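Local coordinates for protein HAD hydrolase, family IA, variant 3 (Entamoeba histolytica, PDB 6W04) that probably hydrolyses a small phosphorylated substrate, as a magnesium-binding member of the haloacid dehalogenase (HAD) superfamily, at residues T140-G143 / K144-D148; T109-D112 / W113-Q117. One frame throughout, in Å; residues are numbered along the deposited sequence.

Interaction 1: T140-G143 / K144-D148; sequences TFKG and KPAPD. With EDO (1,2-ethanediol), chain C.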
loop_
_atom_site.group_PDB
_atom_site.type_symbol
_atom_site.label_atom_id
_atom_site.label_comp_id
_atom_site.label_asym_id
_atom_site.label_seq_id
_atom_site.Cartn_x
_atom_site.Cartn_y
_atom_site.Cartn_z
ATOM N N THR A 140 -0.429 -16.600 -1.864
ATOM C CA THR A 140 0.431 -17.397 -2.726
ATOM C C THR A 140 1.855 -16.855 -2.790
ATOM O O THR A 140 2.655 -17.346 -3.592
ATOM C CB THR A 140 -0.158 -17.486 -4.137
ATOM O OG1 THR A 140 -0.065 -16.211 -4.782
ATOM C CG2 THR A 140 -1.627 -17.932 -4.090
ATOM N N PHE A 141 2.195 -15.861 -1.968
ATOM C CA PHE A 141 3.539 -15.302 -1.985
ATOM C C PHE A 141 3.841 -14.679 -0.624
ATOM O O PHE A 141 2.946 -14.450 0.194
ATOM C CB PHE A 141 3.703 -14.268 -3.112
ATOM C CG PHE A 141 2.739 -13.107 -3.021
ATOM C CD1 PHE A 141 3.046 -11.981 -2.250
ATOM C CD2 PHE A 141 1.521 -13.141 -3.703
ATOM C CE1 PHE A 141 2.161 -10.906 -2.163
ATOM C CE2 PHE A 141 0.624 -12.066 -3.623
ATOM C CZ PHE A 141 0.938 -10.947 -2.854
ATOM N N LYS A 142 5.117 -14.398 -0.394
ATOM C CA LYS A 142 5.537 -13.784 0.857
ATOM C C LYS A 142 5.319 -12.281 0.777
ATOM O O LYS A 142 5.604 -11.654 -0.247
ATOM C CB LYS A 142 7.008 -14.091 1.146
ATOM C CG LYS A 142 7.339 -15.555 1.300
ATOM C CD LYS A 142 8.818 -15.737 1.646
ATOM C CE LYS A 142 9.742 -15.243 0.532
ATOM N NZ LYS A 142 9.751 -16.172 -0.637
ATOM N N GLY A 143 4.800 -11.706 1.861
ATOM C CA GLY A 143 4.499 -10.295 1.869
ATOM C C GLY A 143 5.735 -9.424 2.009
ATOM O O GLY A 143 6.847 -9.905 2.242
ATOM N N LYS A 144 5.505 -8.123 1.834
ATOM C CA LYS A 144 6.546 -7.126 2.032
ATOM C C LYS A 144 7.169 -7.293 3.415
ATOM O O LYS A 144 6.453 -7.553 4.387
ATOM C CB LYS A 144 5.962 -5.717 1.895
ATOM C CG LYS A 144 5.164 -5.498 0.628
ATOM C CD LYS A 144 4.371 -4.211 0.742
ATOM C CE LYS A 144 3.569 -3.983 -0.494
ATOM N NZ LYS A 144 2.881 -2.672 -0.472
ATOM N N PRO A 145 8.483 -7.098 3.557
ATOM C CA PRO A 145 9.436 -6.576 2.566
ATOM C C PRO A 145 9.964 -7.566 1.531
ATOM O O PRO A 145 10.864 -7.181 0.787
ATOM C CB PRO A 145 10.600 -6.122 3.441
ATOM C CG PRO A 145 10.587 -7.164 4.543
ATOM C CD PRO A 145 9.145 -7.383 4.848
ATOM N N ALA A 146 9.486 -8.809 1.500
ATOM C CA ALA A 146 9.940 -9.711 0.447
ATOM C C ALA A 146 9.662 -9.086 -0.924
ATOM O O ALA A 146 8.712 -8.309 -1.073
ATOM C CB ALA A 146 9.253 -11.076 0.543
ATOM N N PRO A 147 10.505 -9.375 -1.930
ATOM C CA PRO A 147 10.272 -8.833 -3.286
ATOM C C PRO A 147 9.061 -9.413 -4.004
ATOM O O PRO A 147 8.650 -8.854 -5.034
ATOM C CB PRO A 147 11.558 -9.209 -4.041
ATOM C CG PRO A 147 12.108 -10.412 -3.292
ATOM C CD PRO A 147 11.781 -10.120 -1.841
ATOM N N ASP A 148 8.485 -10.503 -3.499
ATOM C CA ASP A 148 7.560 -11.318 -4.289
ATOM C C ASP A 148 6.448 -10.489 -4.934
ATOM O O ASP A 148 6.160 -10.643 -6.124
ATOM C CB ASP A 148 6.952 -12.407 -3.411
ATOM C CG ASP A 148 7.998 -13.256 -2.720
ATOM O OD1 ASP A 148 9.173 -12.835 -2.663
ATOM O OD2 ASP A 148 7.633 -14.345 -2.228
HETATM C C1 EDO C . -0.150 -1.180 3.115
HETATM O O1 EDO C . 0.162 -0.599 1.855
HETATM C C2 EDO C . 0.089 -2.630 2.874
HETATM O O2 EDO C . 1.193 -2.650 1.973
HETATM O O HOH W 1 6.117 -9.255 -1.416
#
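The loop of Lys144, which by its position and partners is probably the motif III lysine of HAD hydrolases, folds back on itself so that Lys142 and Gly143 meet Ala146 and Asp148. One carboxylate oxygen does most of the work. Asp148 OD2 accepts from the backbone N of Lys142 at 3.1 Å, the donor lying above the carboxylate plane (42° out of it), and forms a salt bridge with Lys142 NZ at 3.2 Å through its syn lone pair. Bends at chi3 (-63°) and chi4 (-74°) bring NZ round to that syn side. Alongside, Phe141 CB rests on Asp148 CB at 3.8 Å. Gly143 to Ala146 form a type VIa (cis-proline) beta turn, with the cis peptide before Pro145, closed by Ala146 N donating to Gly143 O at 3.0 Å. Ala146 CB lies close beside the same carbonyl, 3.2 Å from Gly143 O, and a water bridges the two arms of the loop by donating to Lys142 O (2.7 Å) and to Ala146 O. Lys144 leaves this turn as an extended chain, and its NZ reaches O2 of a bound ethanediol at 3.0 Å. Its main partners are Glu168 and Asp7, in salt bridges that hold NZ beside the magnesium site, consistent with the charge-balancing role such a lysine plays in HAD enzymes. The loop runs from strand 135-137 into helix 148-157, whose Ile149 and Lys152 touch Phe141, while Pro145 and Pro147 pack on helix 171-180.

Interaction 2: T109-D112 / W113-Q117; sequences TSSD and WGNVQ. With EDO (1,2-ethanediol), chain C.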
loop_
_atom_site.group_PDB
_atom_site.type_symbol
_atom_site.label_atom_id
_atom_site.label_comp_id
_atom_site.label_asym_id
_atom_site.label_seq_id
_atom_site.Cartn_x
_atom_site.Cartn_y
_atom_site.Cartn_z
ATOM N N THR A 109 -1.052 -4.620 -3.663
ATOM C CA THR A 109 -1.400 -4.265 -2.302
ATOM C C THR A 109 -1.219 -5.482 -1.413
ATOM O O THR A 109 -1.375 -6.620 -1.858
ATOM C CB THR A 109 -2.847 -3.722 -2.222
ATOM O OG1 THR A 109 -3.228 -3.519 -0.856
ATOM C CG2 THR A 109 -3.829 -4.671 -2.868
ATOM N N SER A 110 -0.881 -5.226 -0.148
ATOM C CA SER A 110 -0.879 -6.271 0.869
ATOM C C SER A 110 -2.280 -6.644 1.313
ATOM O O SER A 110 -2.434 -7.616 2.059
ATOM C CB SER A 110 -0.098 -5.838 2.109
ATOM O OG SER A 110 1.241 -5.498 1.817
ATOM N N SER A 111 -3.291 -5.880 0.912
ATOM C CA SER A 111 -4.654 -6.140 1.362
ATOM C C SER A 111 -5.142 -7.489 0.850
ATOM O O SER A 111 -4.775 -7.923 -0.244
ATOM C CB SER A 111 -5.598 -5.032 0.866
ATOM O OG SER A 111 -5.321 -3.785 1.511
ATOM N N ASP A 112 -5.978 -8.154 1.653
ATOM C CA ASP A 112 -6.677 -9.356 1.208
ATOM C C ASP A 112 -7.792 -8.995 0.227
ATOM O O ASP A 112 -8.113 -7.829 0.011
ATOM C CB ASP A 112 -7.250 -10.132 2.401
ATOM C CG ASP A 112 -8.373 -9.390 3.157
ATOM O OD1 ASP A 112 -8.833 -8.276 2.791
ATOM O OD2 ASP A 112 -8.811 -9.963 4.178
ATOM N N TRP A 113 -8.413 -10.024 -0.362
ATOM C CA TRP A 113 -9.458 -9.764 -1.356
ATOM C C TRP A 113 -10.630 -8.977 -0.761
ATOM O O TRP A 113 -11.212 -8.113 -1.434
ATOM C CB TRP A 113 -9.981 -11.071 -1.956
ATOM C CG TRP A 113 -11.199 -10.774 -2.769
ATOM C CD1 TRP A 113 -12.508 -11.000 -2.424
ATOM C CD2 TRP A 113 -11.225 -10.115 -4.048
ATOM N NE1 TRP A 113 -13.342 -10.555 -3.431
ATOM C CE2 TRP A 113 -12.577 -10.015 -4.439
ATOM C CE3 TRP A 113 -10.231 -9.628 -4.908
ATOM C CZ2 TRP A 113 -12.961 -9.408 -5.635
ATOM C CZ3 TRP A 113 -10.614 -9.033 -6.116
ATOM C CH2 TRP A 113 -11.974 -8.926 -6.459
ATOM N N GLY A 114 -11.023 -9.291 0.478
ATOM C CA GLY A 114 -12.108 -8.541 1.111
ATOM C C GLY A 114 -11.959 -7.038 0.955
ATOM O O GLY A 114 -12.896 -6.335 0.546
ATOM N N ASN A 115 -10.771 -6.518 1.272
ATOM C CA ASN A 115 -10.544 -5.074 1.174
ATOM C C ASN A 115 -10.486 -4.627 -0.283
ATOM O O ASN A 115 -11.033 -3.568 -0.641
ATOM C CB ASN A 115 -9.250 -4.691 1.919
ATOM C CG ASN A 115 -9.422 -4.668 3.417
ATOM O OD1 ASN A 115 -10.515 -4.911 3.935
ATOM N ND2 ASN A 115 -8.332 -4.381 4.140
ATOM N N VAL A 116 -9.859 -5.437 -1.149
ATOM C CA VAL A 116 -9.710 -5.063 -2.555
ATOM C C VAL A 116 -11.079 -4.930 -3.212
ATOM O O VAL A 116 -11.308 -4.040 -4.038
ATOM C CB VAL A 116 -8.830 -6.092 -3.294
ATOM C CG1 VAL A 116 -8.881 -5.844 -4.794
ATOM C CG2 VAL A 116 -7.371 -6.045 -2.797
ATOM N N GLN A 117 -12.009 -5.820 -2.855
ATOM C CA GLN A 117 -13.378 -5.713 -3.348
ATOM C C GLN A 117 -13.963 -4.343 -3.027
ATOM O O GLN A 117 -14.621 -3.722 -3.870
ATOM C CB GLN A 117 -14.224 -6.838 -2.736
ATOM C CG GLN A 117 -15.636 -6.964 -3.276
ATOM C CD GLN A 117 -16.344 -8.243 -2.818
ATOM O OE1 GLN A 117 -15.976 -9.358 -3.198
ATOM N NE2 GLN A 117 -17.385 -8.077 -2.033
HETATM C C1 EDO C . -0.150 -1.180 3.115
HETATM O O1 EDO C . 0.162 -0.599 1.855
HETATM C C2 EDO C . 0.089 -2.630 2.874
HETATM O O2 EDO C . 1.193 -2.650 1.973
#
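Asp112 is the N-cap of the helix that begins at Trp113: in one of its two conformers OD1 accepts from Asn115 N at 3.0 Å, nearly along the C-O axis and with an N-H...O angle of 161°. In that conformer a chi1 of 66° sets the carboxylate between its own N and carbonyl carbon, turned back over the first helical turn. The carbonyl of Asp112 starts the helical bonding, taking Val116 N at 3.2 Å in the carbonyl plane and, weakly, Asn115 N. The close-packed side lies inward, where Val116 CG2 meets Thr109 CG2 at 3.8 Å and Ser111 CB meets Asn115 CB, with Phe136 of the next strand against Thr109 and Val116. Before the cap, Thr109 OG1 accepts from Ser111 N at 3.0 Å in an ST turn. The exposed side is looser: Trp113 NE1 donates to Gln117 OE1 at 2.9 Å in a bent bond (138°), and Gln117 CB lies above one indole face, toward its rim. At the other exposed end Ser110 OG is hydrogen-bonded to ethanediol O2. Buried polar groups are satisfied, Ser111 OG at the strand end by Asn9, Asn115 on the helix by Arg77 and Glu73, and the cap serves an N-H otherwise only weakly bonded.

Overall arrangement
Along the chain, interaction 2 comes first, turning strand 105-112 into helix 113-123 at the C-terminal ends of the parallel strands. The helix leads on to strand 135-137, the neighbour of strand 105-112 in the sheet, and the loop after it is closed by interaction 1 before helix 148-157 begins. The two contacts therefore stand in series and neither nests in nor crosses the other. Their centres lie about 15 Å apart, yet they touch where Lys144 CD packs 3.6 Å from Ser110 OG, and one ethanediol joins both. Together they place two successive loops at the C-terminal ends of strands of the Rossmann-like HAD core beside the magnesium site of Asp7, Asn9 and Asp169.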